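Local coordinates for alkylhalidase CmlS (Streptomyces venezuelae, PDB 3I3L), which is a flavin-dependent halogenase of chloramphenicol biosynthesis that carries its FAD cofactor bound covalently through an aspartate, at residues 22-27 and 177-182; 50-55 and 144-149. All blocks are in the same frame, centred on the assembly; numbering follows the deposited sequence.

Interaction 1 (22-27 and 177-182); sequences TRSKVA and SDFVID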
ATOM      1  N   THR A  22       1.610   2.035 -32.927  1.00 35.04           N
ATOM      2  CA  THR A  22       2.980   2.164 -32.340  1.00 35.15           C
ATOM      3  C   THR A  22       3.095   1.515 -30.958  1.00 32.47           C
ATOM      4  O   THR A  22       2.214   1.681 -30.108  1.00 33.94           O
ATOM      5  CB  THR A  22       3.391   3.633 -32.171  1.00 34.46           C
ATOM      6  OG1 THR A  22       3.225   4.319 -33.412  1.00 37.89           O
ATOM      7  CG2 THR A  22       4.853   3.745 -31.742  1.00 34.12           C
ATOM      8  N   ARG A  23       4.178   0.781 -30.774  1.00 31.59           N
ATOM      9  CA  ARG A  23       4.568   0.211 -29.498  1.00 30.79           C
ATOM     10  C   ARG A  23       6.053   0.470 -29.222  1.00 31.08           C
ATOM     11  O   ARG A  23       6.831   0.691 -30.158  1.00 31.65           O
ATOM     12  CB  ARG A  23       4.282  -1.298 -29.465  1.00 31.65           C
ATOM     13  CG  ARG A  23       2.803  -1.638 -29.623  1.00 30.00           C
ATOM     14  CD  ARG A  23       1.975  -1.131 -28.420  1.00 30.69           C
ATOM     15  NE  ARG A  23       0.574  -1.585 -28.471  1.00 29.01           N
ATOM     16  CZ  ARG A  23      -0.354  -1.061 -29.243  1.00 28.63           C
ATOM     17  NH1 ARG A  23      -0.060   0.013 -30.022  1.00 23.13           N
ATOM     18  NH2 ARG A  23      -1.587  -1.589 -29.177  1.00 26.92           N
ATOM     19  N   SER A  24       6.448   0.389 -27.943  1.00 29.05           N
ATOM     20  CA  SER A  24       7.775   0.761 -27.480  1.00 27.94           C
ATOM     21  C   SER A  24       8.620  -0.438 -27.139  1.00 25.98           C
ATOM     22  O   SER A  24       8.142  -1.479 -26.744  1.00 25.17           O
ATOM     23  CB  SER A  24       7.684   1.649 -26.222  1.00 27.89           C
ATOM     24  OG  SER A  24       7.162   2.940 -26.547  1.00 29.17           O
ATOM     25  N   LYS A  25       9.921  -0.266 -27.321  1.00 28.02           N
ATOM     26  CA  LYS A  25      10.891  -1.152 -26.705  1.00 28.38           C
ATOM     27  C   LYS A  25      11.186  -0.677 -25.271  1.00 28.54           C
ATOM     28  O   LYS A  25      11.601   0.490 -25.061  1.00 28.95           O
ATOM     29  CB  LYS A  25      12.182  -1.113 -27.514  1.00 30.47           C
ATOM     30  CG  LYS A  25      13.140  -2.247 -27.201  1.00 34.52           C
ATOM     31  CD  LYS A  25      14.179  -2.368 -28.333  1.00 43.09           C
ATOM     32  CE  LYS A  25      15.044  -3.621 -28.172  1.00 49.68           C
ATOM     33  NZ  LYS A  25      14.204  -4.905 -28.322  1.00 54.27           N
ATOM     34  N   VAL A  26      11.043  -1.571 -24.297  1.00 27.53           N
ATOM     35  CA  VAL A  26      11.191  -1.158 -22.907  1.00 26.66           C
ATOM     36  C   VAL A  26      12.131  -2.042 -22.148  1.00 25.37           C
ATOM     37  O   VAL A  26      11.905  -3.247 -22.085  1.00 25.95           O
ATOM     38  CB  VAL A  26       9.820  -1.183 -22.143  1.00 27.67           C
ATOM     39  CG1 VAL A  26      10.016  -0.619 -20.755  1.00 24.04           C
ATOM     40  CG2 VAL A  26       8.763  -0.403 -22.908  1.00 24.60           C
ATOM     41  N   ALA A  27      13.171  -1.450 -21.568  1.00 22.37           N
ATOM     42  CA  ALA A  27      14.063  -2.145 -20.668  1.00 24.46           C
ATOM     43  C   ALA A  27      13.525  -2.044 -19.227  1.00 26.28           C
ATOM     44  O   ALA A  27      13.017  -0.986 -18.805  1.00 24.40           O
ATOM     45  CB  ALA A  27      15.455  -1.520 -20.675  1.00 25.06           C
ATOM     46  N   SER A 177      16.848   1.581 -25.620  1.00 31.34           N
ATOM     47  CA  SER A 177      15.406   1.347 -25.606  1.00 30.79           C
ATOM     48  C   SER A 177      14.665   2.676 -25.596  1.00 28.94           C
ATOM     49  O   SER A 177      15.281   3.740 -25.397  1.00 30.28           O
ATOM     50  CB  SER A 177      15.049   0.453 -24.403  1.00 30.65           C
ATOM     51  OG  SER A 177      15.282   1.164 -23.158  1.00 34.15           O
ATOM     52  N   ASP A 178      13.364   2.643 -25.882  1.00 27.98           N
ATOM     53  CA  ASP A 178      12.535   3.812 -25.851  1.00 27.37           C
ATOM     54  C   ASP A 178      12.227   4.277 -24.398  1.00 27.91           C
ATOM     55  O   ASP A 178      12.192   5.507 -24.119  1.00 25.66           O
ATOM     56  CB  ASP A 178      11.211   3.531 -26.530  1.00 29.14           C
ATOM     57  CG  ASP A 178      11.386   3.172 -28.007  1.00 29.10           C
ATOM     58  OD1 ASP A 178      12.106   3.934 -28.666  1.00 31.37           O
ATOM     59  OD2 ASP A 178      10.799   2.151 -28.460  1.00 29.36           O
ATOM     60  N   PHE A 179      11.957   3.302 -23.525  1.00 24.76           N
ATOM     61  CA  PHE A 179      11.698   3.602 -22.110  1.00 26.51           C
ATOM     62  C   PHE A 179      12.482   2.681 -21.224  1.00 26.97           C
ATOM     63  O   PHE A 179      12.955   1.589 -21.685  1.00 29.04           O
ATOM     64  CB  PHE A 179      10.216   3.528 -21.759  1.00 23.42           C
ATOM     65  CG  PHE A 179       9.409   4.601 -22.371  1.00 26.98           C
ATOM     66  CD1 PHE A 179       9.167   5.778 -21.697  1.00 24.41           C
ATOM     67  CD2 PHE A 179       8.820   4.416 -23.620  1.00 27.17           C
ATOM     68  CE1 PHE A 179       8.392   6.800 -22.262  1.00 27.28           C
ATOM     69  CE2 PHE A 179       8.038   5.460 -24.221  1.00 25.25           C
ATOM     70  CZ  PHE A 179       7.806   6.624 -23.535  1.00 29.75           C
ATOM     71  N   VAL A 180      12.687   3.130 -19.974  1.00 25.93           N
ATOM     72  CA  VAL A 180      13.222   2.279 -18.953  1.00 24.87           C
ATOM     73  C   VAL A 180      12.350   2.311 -17.712  1.00 24.38           C
ATOM     74  O   VAL A 180      11.842   3.363 -17.339  1.00 24.87           O
ATOM     75  CB  VAL A 180      14.695   2.639 -18.601  1.00 24.12           C
ATOM     76  CG1 VAL A 180      14.840   4.086 -18.105  1.00 20.84           C
ATOM     77  CG2 VAL A 180      15.245   1.618 -17.557  1.00 20.04           C
ATOM     78  N   ILE A 181      12.145   1.153 -17.089  1.00 26.29           N
ATOM     79  CA  ILE A 181      11.513   1.109 -15.781  1.00 24.46           C
ATOM     80  C   ILE A 181      12.582   0.673 -14.775  1.00 23.94           C
ATOM     81  O   ILE A 181      13.159  -0.430 -14.914  1.00 25.09           O
ATOM     82  CB  ILE A 181      10.328   0.108 -15.712  1.00 24.84           C
ATOM     83  CG1 ILE A 181       9.102   0.667 -16.450  1.00 25.19           C
ATOM     84  CG2 ILE A 181       9.981  -0.227 -14.207  1.00 20.11           C
ATOM     85  CD1 ILE A 181       8.061  -0.373 -16.636  1.00 21.97           C
ATOM     86  N   ASP A 182      12.822   1.492 -13.757  1.00 23.05           N
ATOM     87  CA  ASP A 182      13.660   0.993 -12.632  1.00 23.20           C
ATOM     88  C   ASP A 182      12.778   0.258 -11.617  1.00 22.01           C
ATOM     89  O   ASP A 182      11.980   0.867 -10.912  1.00 20.54           O
ATOM     90  CB  ASP A 182      14.427   2.113 -11.955  1.00 23.00           C
ATOM     91  CG  ASP A 182      15.430   1.611 -10.906  1.00 27.45           C
ATOM     92  OD1 ASP A 182      15.464   0.376 -10.613  1.00 23.89           O
ATOM     93  OD2 ASP A 182      16.163   2.479 -10.343  1.00 23.13           O
TER
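D178 CG stands anti to its own carbonyl carbon (chi1 -62°), which brings OD2 to the backbone N-H of K25. The bond from K25 N to D178 OD2 measures 2.8 Å and meets the carboxylate on its anti side. It starts a parallel pairing in the Rossmann-type FAD-binding fold, where strand 25-29, the one that runs into the glycine-rich turn, lies next to strand 179-182. In the other direction the N atoms of D178 and F179 both donate to K25 O, the second at 3.2 Å and in the carbonyl plane. Further along, I181 N closes on A27 O at 2.9 Å.

On one face V26 and F179 pair, CG1 of V26 lying 4.3 Å from CB of F179, with helices 33-44 and 327-347 packed over that side. The edge of the F179 ring meets S24 OG, 3.5 Å from CE2, while this hydroxyl bonds to T346. A27 and V180 occupy the reverse face, against strand 162-168. There S177 OG, held between its backbone N and carbonyl carbon (chi1 67°), bonds to F179 O at 2.8 Å; A27 N and S177 OG reach this oxygen from opposite faces of its carbonyl plane.

Interaction 2 (50-55 and 144-149); sequences TIYERS and TVHEET. With FAD (flavin-adenine dinucleotide), chain B.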
ATOM      1  N   THR A  50      12.186  -6.244 -22.267  1.00 27.83           N
ATOM      2  CA  THR A  50      13.344  -6.986 -21.764  1.00 29.52           C
ATOM      3  C   THR A  50      13.579  -6.770 -20.234  1.00 28.61           C
ATOM      4  O   THR A  50      13.628  -5.661 -19.787  1.00 26.06           O
ATOM      5  CB  THR A  50      14.598  -6.685 -22.618  1.00 30.13           C
ATOM      6  OG1 THR A  50      14.346  -7.121 -23.983  1.00 32.08           O
ATOM      7  CG2 THR A  50      15.807  -7.425 -22.078  1.00 30.70           C
ATOM      8  N   ILE A  51      13.750  -7.852 -19.471  1.00 28.56           N
ATOM      9  CA  ILE A  51      13.988  -7.745 -18.048  1.00 28.21           C
ATOM     10  C   ILE A  51      15.396  -8.199 -17.704  1.00 30.28           C
ATOM     11  O   ILE A  51      15.755  -9.366 -17.972  1.00 30.96           O
ATOM     12  CB  ILE A  51      12.999  -8.621 -17.237  1.00 27.08           C
ATOM     13  CG1 ILE A  51      11.541  -8.224 -17.546  1.00 25.08           C
ATOM     14  CG2 ILE A  51      13.337  -8.507 -15.785  1.00 27.31           C
ATOM     15  CD1 ILE A  51      10.478  -9.155 -16.933  1.00 27.23           C
ATOM     16  N   TYR A  52      16.163  -7.301 -17.066  1.00 28.29           N
ATOM     17  CA  TYR A  52      17.513  -7.564 -16.583  1.00 27.24           C
ATOM     18  C   TYR A  52      17.515  -7.708 -15.058  1.00 28.43           C
ATOM     19  O   TYR A  52      17.195  -6.757 -14.357  1.00 27.52           O
ATOM     20  CB  TYR A  52      18.428  -6.403 -16.951  1.00 27.40           C
ATOM     21  CG  TYR A  52      18.485  -6.111 -18.439  1.00 29.43           C
ATOM     22  CD1 TYR A  52      19.380  -6.807 -19.280  1.00 32.33           C
ATOM     23  CD2 TYR A  52      17.662  -5.161 -19.006  1.00 29.49           C
ATOM     24  CE1 TYR A  52      19.447  -6.575 -20.641  1.00 34.68           C
ATOM     25  CE2 TYR A  52      17.695  -4.910 -20.385  1.00 33.89           C
ATOM     26  CZ  TYR A  52      18.602  -5.636 -21.194  1.00 36.75           C
ATOM     27  OH  TYR A  52      18.655  -5.437 -22.520  1.00 33.13           O
ATOM     28  N   GLU A  53      17.802  -8.922 -14.561  1.00 28.62           N
ATOM     29  CA  GLU A  53      17.858  -9.229 -13.148  1.00 29.90           C
ATOM     30  C   GLU A  53      19.283  -9.631 -12.775  1.00 32.25           C
ATOM     31  O   GLU A  53      19.864 -10.532 -13.412  1.00 31.55           O
ATOM     32  CB  GLU A  53      16.870 -10.362 -12.848  1.00 29.14           C
ATOM     33  CG  GLU A  53      17.050 -11.053 -11.478  1.00 30.18           C
ATOM     34  CD  GLU A  53      16.961 -10.086 -10.299  1.00 32.78           C
ATOM     35  OE1 GLU A  53      15.933  -9.395 -10.191  1.00 33.07           O
ATOM     36  OE2 GLU A  53      17.915  -9.999  -9.490  1.00 29.94           O
ATOM     37  N   ARG A  54      19.875  -8.967 -11.779  1.00 33.13           N
ATOM     38  CA  ARG A  54      21.313  -9.259 -11.458  1.00 33.62           C
ATOM     39  C   ARG A  54      21.516 -10.636 -10.804  1.00 34.56           C
ATOM     40  O   ARG A  54      22.628 -11.192 -10.831  1.00 33.77           O
ATOM     41  CB  ARG A  54      21.891  -8.194 -10.517  1.00 36.07           C
ATOM     42  CG  ARG A  54      21.131  -8.116  -9.174  1.00 37.34           C
ATOM     43  CD  ARG A  54      21.709  -7.085  -8.231  1.00 41.75           C
ATOM     44  NE  ARG A  54      21.001  -7.129  -6.924  1.00 45.13           N
ATOM     45  CZ  ARG A  54      21.145  -6.214  -5.961  1.00 51.42           C
ATOM     46  NH1 ARG A  54      21.968  -5.155  -6.159  1.00 50.65           N
ATOM     47  NH2 ARG A  54      20.442  -6.328  -4.817  1.00 51.91           N
ATOM     48  N   SER A  55      20.476 -11.184 -10.175  1.00 33.43           N
ATOM     49  CA  SER A  55      20.664 -12.426  -9.417  1.00 33.00           C
ATOM     50  C   SER A  55      20.269 -13.611 -10.253  1.00 32.46           C
ATOM     51  O   SER A  55      19.711 -13.479 -11.336  1.00 31.48           O
ATOM     52  CB  SER A  55      19.802 -12.458  -8.144  1.00 34.33           C
ATOM     53  OG  SER A  55      20.240 -11.511  -7.167  1.00 38.38           O
ATOM     54  N   THR A 144      11.665 -11.365 -22.971  1.00 33.75           N
ATOM     55  CA  THR A 144      13.085 -11.676 -22.834  1.00 34.34           C
ATOM     56  C   THR A 144      13.564 -11.432 -21.411  1.00 34.98           C
ATOM     57  O   THR A 144      13.382 -10.321 -20.874  1.00 36.12           O
ATOM     58  CB  THR A 144      13.922 -10.749 -23.804  1.00 34.98           C
ATOM     59  OG1 THR A 144      13.400 -10.864 -25.130  1.00 36.59           O
ATOM     60  CG2 THR A 144      15.433 -11.132 -23.790  1.00 34.35           C
ATOM     61  N   VAL A 145      14.188 -12.433 -20.801  1.00 34.37           N
ATOM     62  CA  VAL A 145      14.621 -12.289 -19.431  1.00 33.25           C
ATOM     63  C   VAL A 145      16.092 -12.683 -19.335  1.00 33.99           C
ATOM     64  O   VAL A 145      16.441 -13.776 -19.728  1.00 35.17           O
ATOM     65  CB  VAL A 145      13.743 -13.156 -18.423  1.00 33.62           C
ATOM     66  CG1 VAL A 145      14.398 -13.225 -17.037  1.00 28.31           C
ATOM     67  CG2 VAL A 145      12.305 -12.643 -18.322  1.00 28.53           C
ATOM     68  N   HIS A 146      16.936 -11.812 -18.793  1.00 33.63           N
ATOM     69  CA  HIS A 146      18.312 -12.132 -18.513  1.00 32.91           C
ATOM     70  C   HIS A 146      18.570 -12.119 -17.007  1.00 32.48           C
ATOM     71  O   HIS A 146      18.719 -11.046 -16.389  1.00 31.32           O
ATOM     72  CB  HIS A 146      19.269 -11.130 -19.175  1.00 34.05           C
ATOM     73  CG  HIS A 146      19.053 -10.933 -20.647  1.00 37.75           C
ATOM     74  ND1 HIS A 146      19.106 -11.976 -21.549  1.00 39.55           N
ATOM     75  CD2 HIS A 146      18.848  -9.806 -21.381  1.00 38.69           C
ATOM     76  CE1 HIS A 146      18.923 -11.503 -22.773  1.00 40.25           C
ATOM     77  NE2 HIS A 146      18.765 -10.191 -22.701  1.00 39.76           N
ATOM     78  N   GLU A 147      18.695 -13.311 -16.422  1.00 32.15           N
ATOM     79  CA  GLU A 147      19.122 -13.449 -15.049  1.00 32.69           C
ATOM     80  C   GLU A 147      20.627 -13.282 -15.006  1.00 33.36           C
ATOM     81  O   GLU A 147      21.277 -13.313 -16.036  1.00 33.19           O
ATOM     82  CB  GLU A 147      18.707 -14.797 -14.465  1.00 30.42           C
ATOM     83  CG  GLU A 147      17.226 -14.867 -14.126  1.00 29.99           C
ATOM     84  CD  GLU A 147      16.825 -16.191 -13.595  1.00 33.29           C
ATOM     85  OE1 GLU A 147      17.573 -16.778 -12.774  1.00 32.01           O
ATOM     86  OE2 GLU A 147      15.731 -16.668 -13.976  1.00 36.73           O
ATOM     87  N   GLU A 148      21.156 -13.070 -13.810  1.00 32.82           N
ATOM     88  CA  GLU A 148      22.588 -12.851 -13.609  1.00 36.04           C
ATOM     89  C   GLU A 148      23.153 -11.809 -14.579  1.00 36.60           C
ATOM     90  O   GLU A 148      24.262 -11.962 -15.090  1.00 37.67           O
ATOM     91  CB  GLU A 148      23.374 -14.167 -13.718  1.00 37.38           C
ATOM     92  CG  GLU A 148      22.914 -15.242 -12.730  1.00 41.15           C
ATOM     93  CD  GLU A 148      23.754 -16.549 -12.826  1.00 47.20           C
ATOM     94  OE1 GLU A 148      23.742 -17.205 -13.880  1.00 52.26           O
ATOM     95  OE2 GLU A 148      24.415 -16.913 -11.842  1.00 46.84           O
ATOM     96  N   THR A 149      22.411 -10.716 -14.791  1.00 35.00           N
ATOM     97  CA  THR A 149      22.806  -9.678 -15.738  1.00 32.76           C
ATOM     98  C   THR A 149      22.477  -8.328 -15.071  1.00 33.78           C
ATOM     99  O   THR A 149      21.412  -7.763 -15.326  1.00 31.16           O
ATOM    100  CB  THR A 149      22.013  -9.813 -17.094  1.00 33.45           C
ATOM    101  OG1 THR A 149      22.191 -11.114 -17.654  1.00 36.16           O
ATOM    102  CG2 THR A 149      22.487  -8.817 -18.131  1.00 32.61           C
TER
HETATM  103  PA  FAD B 600      12.597  -6.209  -4.828  1.00 22.91           P
HETATM  104  O1A FAD B 600      13.785  -5.795  -3.991  1.00 23.40           O
HETATM  105  O2A FAD B 600      11.716  -7.264  -4.257  1.00 26.26           O
HETATM  106  O5B FAD B 600      13.157  -6.696  -6.283  1.00 28.34           O
HETATM  107  C5B FAD B 600      14.146  -5.944  -6.957  1.00 26.26           C
HETATM  108  C4B FAD B 600      15.067  -6.845  -7.810  1.00 24.76           C
HETATM  109  O4B FAD B 600      15.970  -5.978  -8.536  1.00 25.06           O
HETATM  110  C3B FAD B 600      15.927  -7.767  -6.978  1.00 27.75           C
HETATM  111  O3B FAD B 600      15.663  -9.093  -7.321  1.00 28.16           O
HETATM  112  C2B FAD B 600      17.372  -7.395  -7.343  1.00 29.50           C
HETATM  113  O2B FAD B 600      18.150  -8.532  -7.550  1.00 32.68           O
HETATM  114  C1B FAD B 600      17.227  -6.605  -8.634  1.00 25.25           C
HETATM  115  N9A FAD B 600      18.210  -5.575  -8.915  1.00 28.90           N
HETATM  116  C8A FAD B 600      18.679  -4.619  -8.063  1.00 29.05           C
HETATM  117  N7A FAD B 600      19.553  -3.836  -8.732  1.00 29.98           N
HETATM  118  C5A FAD B 600      19.718  -4.327  -9.982  1.00 28.89           C
HETATM  119  C6A FAD B 600      20.499  -3.918 -11.047  1.00 28.67           C
HETATM  120  N6A FAD B 600      21.279  -2.856 -10.953  1.00 26.64           N
HETATM  121  N1A FAD B 600      20.395  -4.613 -12.222  1.00 31.62           N
HETATM  122  C2A FAD B 600      19.580  -5.710 -12.347  1.00 24.68           C
HETATM  123  N3A FAD B 600      18.809  -6.090 -11.292  1.00 27.36           N
HETATM  124  C4A FAD B 600      18.871  -5.412 -10.124  1.00 28.32           C
HETATM  125  N1  FAD B 600       6.151  -6.293   1.714  1.00 24.52           N
HETATM  126  C2  FAD B 600       4.926  -6.938   1.757  1.00 25.22           C
HETATM  127  O2  FAD B 600       4.171  -6.785   0.806  1.00 28.21           O
HETATM  128  N3  FAD B 600       4.557  -7.699   2.834  1.00 23.49           N
HETATM  129  C4  FAD B 600       5.399  -7.849   3.905  1.00 26.99           C
HETATM  130  O4  FAD B 600       5.039  -8.583   4.882  1.00 30.83           O
HETATM  131  C4X FAD B 600       6.623  -7.178   3.887  1.00 26.78           C
HETATM  132  N5  FAD B 600       7.494  -7.321   4.932  1.00 26.06           N
HETATM  133  C5X FAD B 600       8.740  -6.741   4.857  1.00 24.75           C
HETATM  134  C6  FAD B 600       9.637  -6.871   5.928  1.00 24.65           C
HETATM  135  C7  FAD B 600      10.848  -6.224   5.882  1.00 28.65           C
HETATM  136  C7M FAD B 600      11.844  -6.359   7.009  1.00 30.27           C
HETATM  137  C8  FAD B 600      11.173  -5.501   4.739  1.00 31.68           C
HETATM  138  C8M FAD B 600      12.503  -4.874   4.601  1.00 29.10           C
HETATM  139  C9  FAD B 600      10.275  -5.325   3.681  1.00 27.49           C
HETATM  140  C9A FAD B 600       9.053  -5.973   3.769  1.00 24.94           C
HETATM  141  N10 FAD B 600       8.210  -5.845   2.702  1.00 22.58           N
HETATM  142  C10 FAD B 600       6.986  -6.396   2.770  1.00 23.96           C
HETATM  143  C1' FAD B 600       8.625  -4.878   1.647  1.00 21.76           C
HETATM  144  C2' FAD B 600       8.676  -5.567   0.304  1.00 22.77           C
HETATM  145  O2' FAD B 600       9.428  -6.704   0.443  1.00 26.99           O
HETATM  146  C3' FAD B 600       9.172  -4.723  -0.840  1.00 24.44           C
HETATM  147  O3' FAD B 600       8.330  -3.601  -0.989  1.00 22.10           O
HETATM  148  C4' FAD B 600       9.132  -5.529  -2.181  1.00 23.57           C
HETATM  149  O4' FAD B 600      10.074  -6.565  -2.193  1.00 21.84           O
HETATM  150  C5' FAD B 600       9.482  -4.605  -3.340  1.00 19.55           C
HETATM  151  O5' FAD B 600       9.380  -5.288  -4.556  1.00 23.74           O
HETATM  152  P   FAD B 600      10.291  -4.737  -5.723  1.00 21.58           P
HETATM  153  O1P FAD B 600      10.171  -3.230  -5.786  1.00 20.89           O
HETATM  154  O2P FAD B 600      10.035  -5.544  -6.991  1.00 28.18           O
HETATM  155  O3P FAD B 600      11.815  -4.898  -5.203  1.00 20.22           O
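The rings of Y52 and H146 are neighbours on one face of the sheet, their planes turned 41° to each other; CE1 of Y52 comes to the edge of the imidazole, 3.4 Å from CD2 of H146. At the edge of the tyrosine ring, close to its plane, sits CG2 of T149. The guanidinium of R54 has the adenine over one face, with C8A of FAD 3.5 Å above the plane at its centre, while R54 NE also donates to the ribose oxygen O2B.

Just past the end of strand 48-52, E53 grips the ribose. With CG anti to the backbone N (chi1 165°) and a turn at chi2 (57°), OE1 accepts from O3B at 2.9 Å; OE2 approaches O2B so closely (2.4 Å) that the exact length is doubtful. S55 N steadies the carboxylate through the anti lone pair of OE2, and G31 N bonds to OE1. With an alanine in place of E53, the ribose hydroxyl O3B is likely to lose its carboxylate acceptor, O2B its close partner, and the amides of S55 and G31 their mate.

The backbones pair in parallel, I51 N to T144 O, H146 N to I51 O and E53 N to H146 O, then continue past the strands as T149 N meets E53 O at 2.9 Å and E148 N meets S55 O. An acidic residue at the end of the second strand, holding the adenosine ribose, is the hallmark of the Rossmann-type dinucleotide-binding fold.

How the interactions relate
Both contacts belong to one mixed sheet, whose strands run parallel here and in which 25-29 and 48-52 are neighbours: V26 O and T50 N, 3.0 Å apart, probably form a hydrogen bond, and A27 CB packs against CE2 of Y52. Interaction 1 joins strands inside the sheet and is mostly buried. Interaction 2 lies at the sheet's margin, since 144-146 is an outermost strand, and is only partly buried. Strand 162-168 packs on both contacts, while helix 127-140 covers I51 and V145. Their polar chemistry differs: in 22-27 with 177-182 the side chains of D178 and S177 bond to backbone atoms, whereas in 50-55 with 144-149 E53 and R54, beyond the strand end, turn to the cofactor.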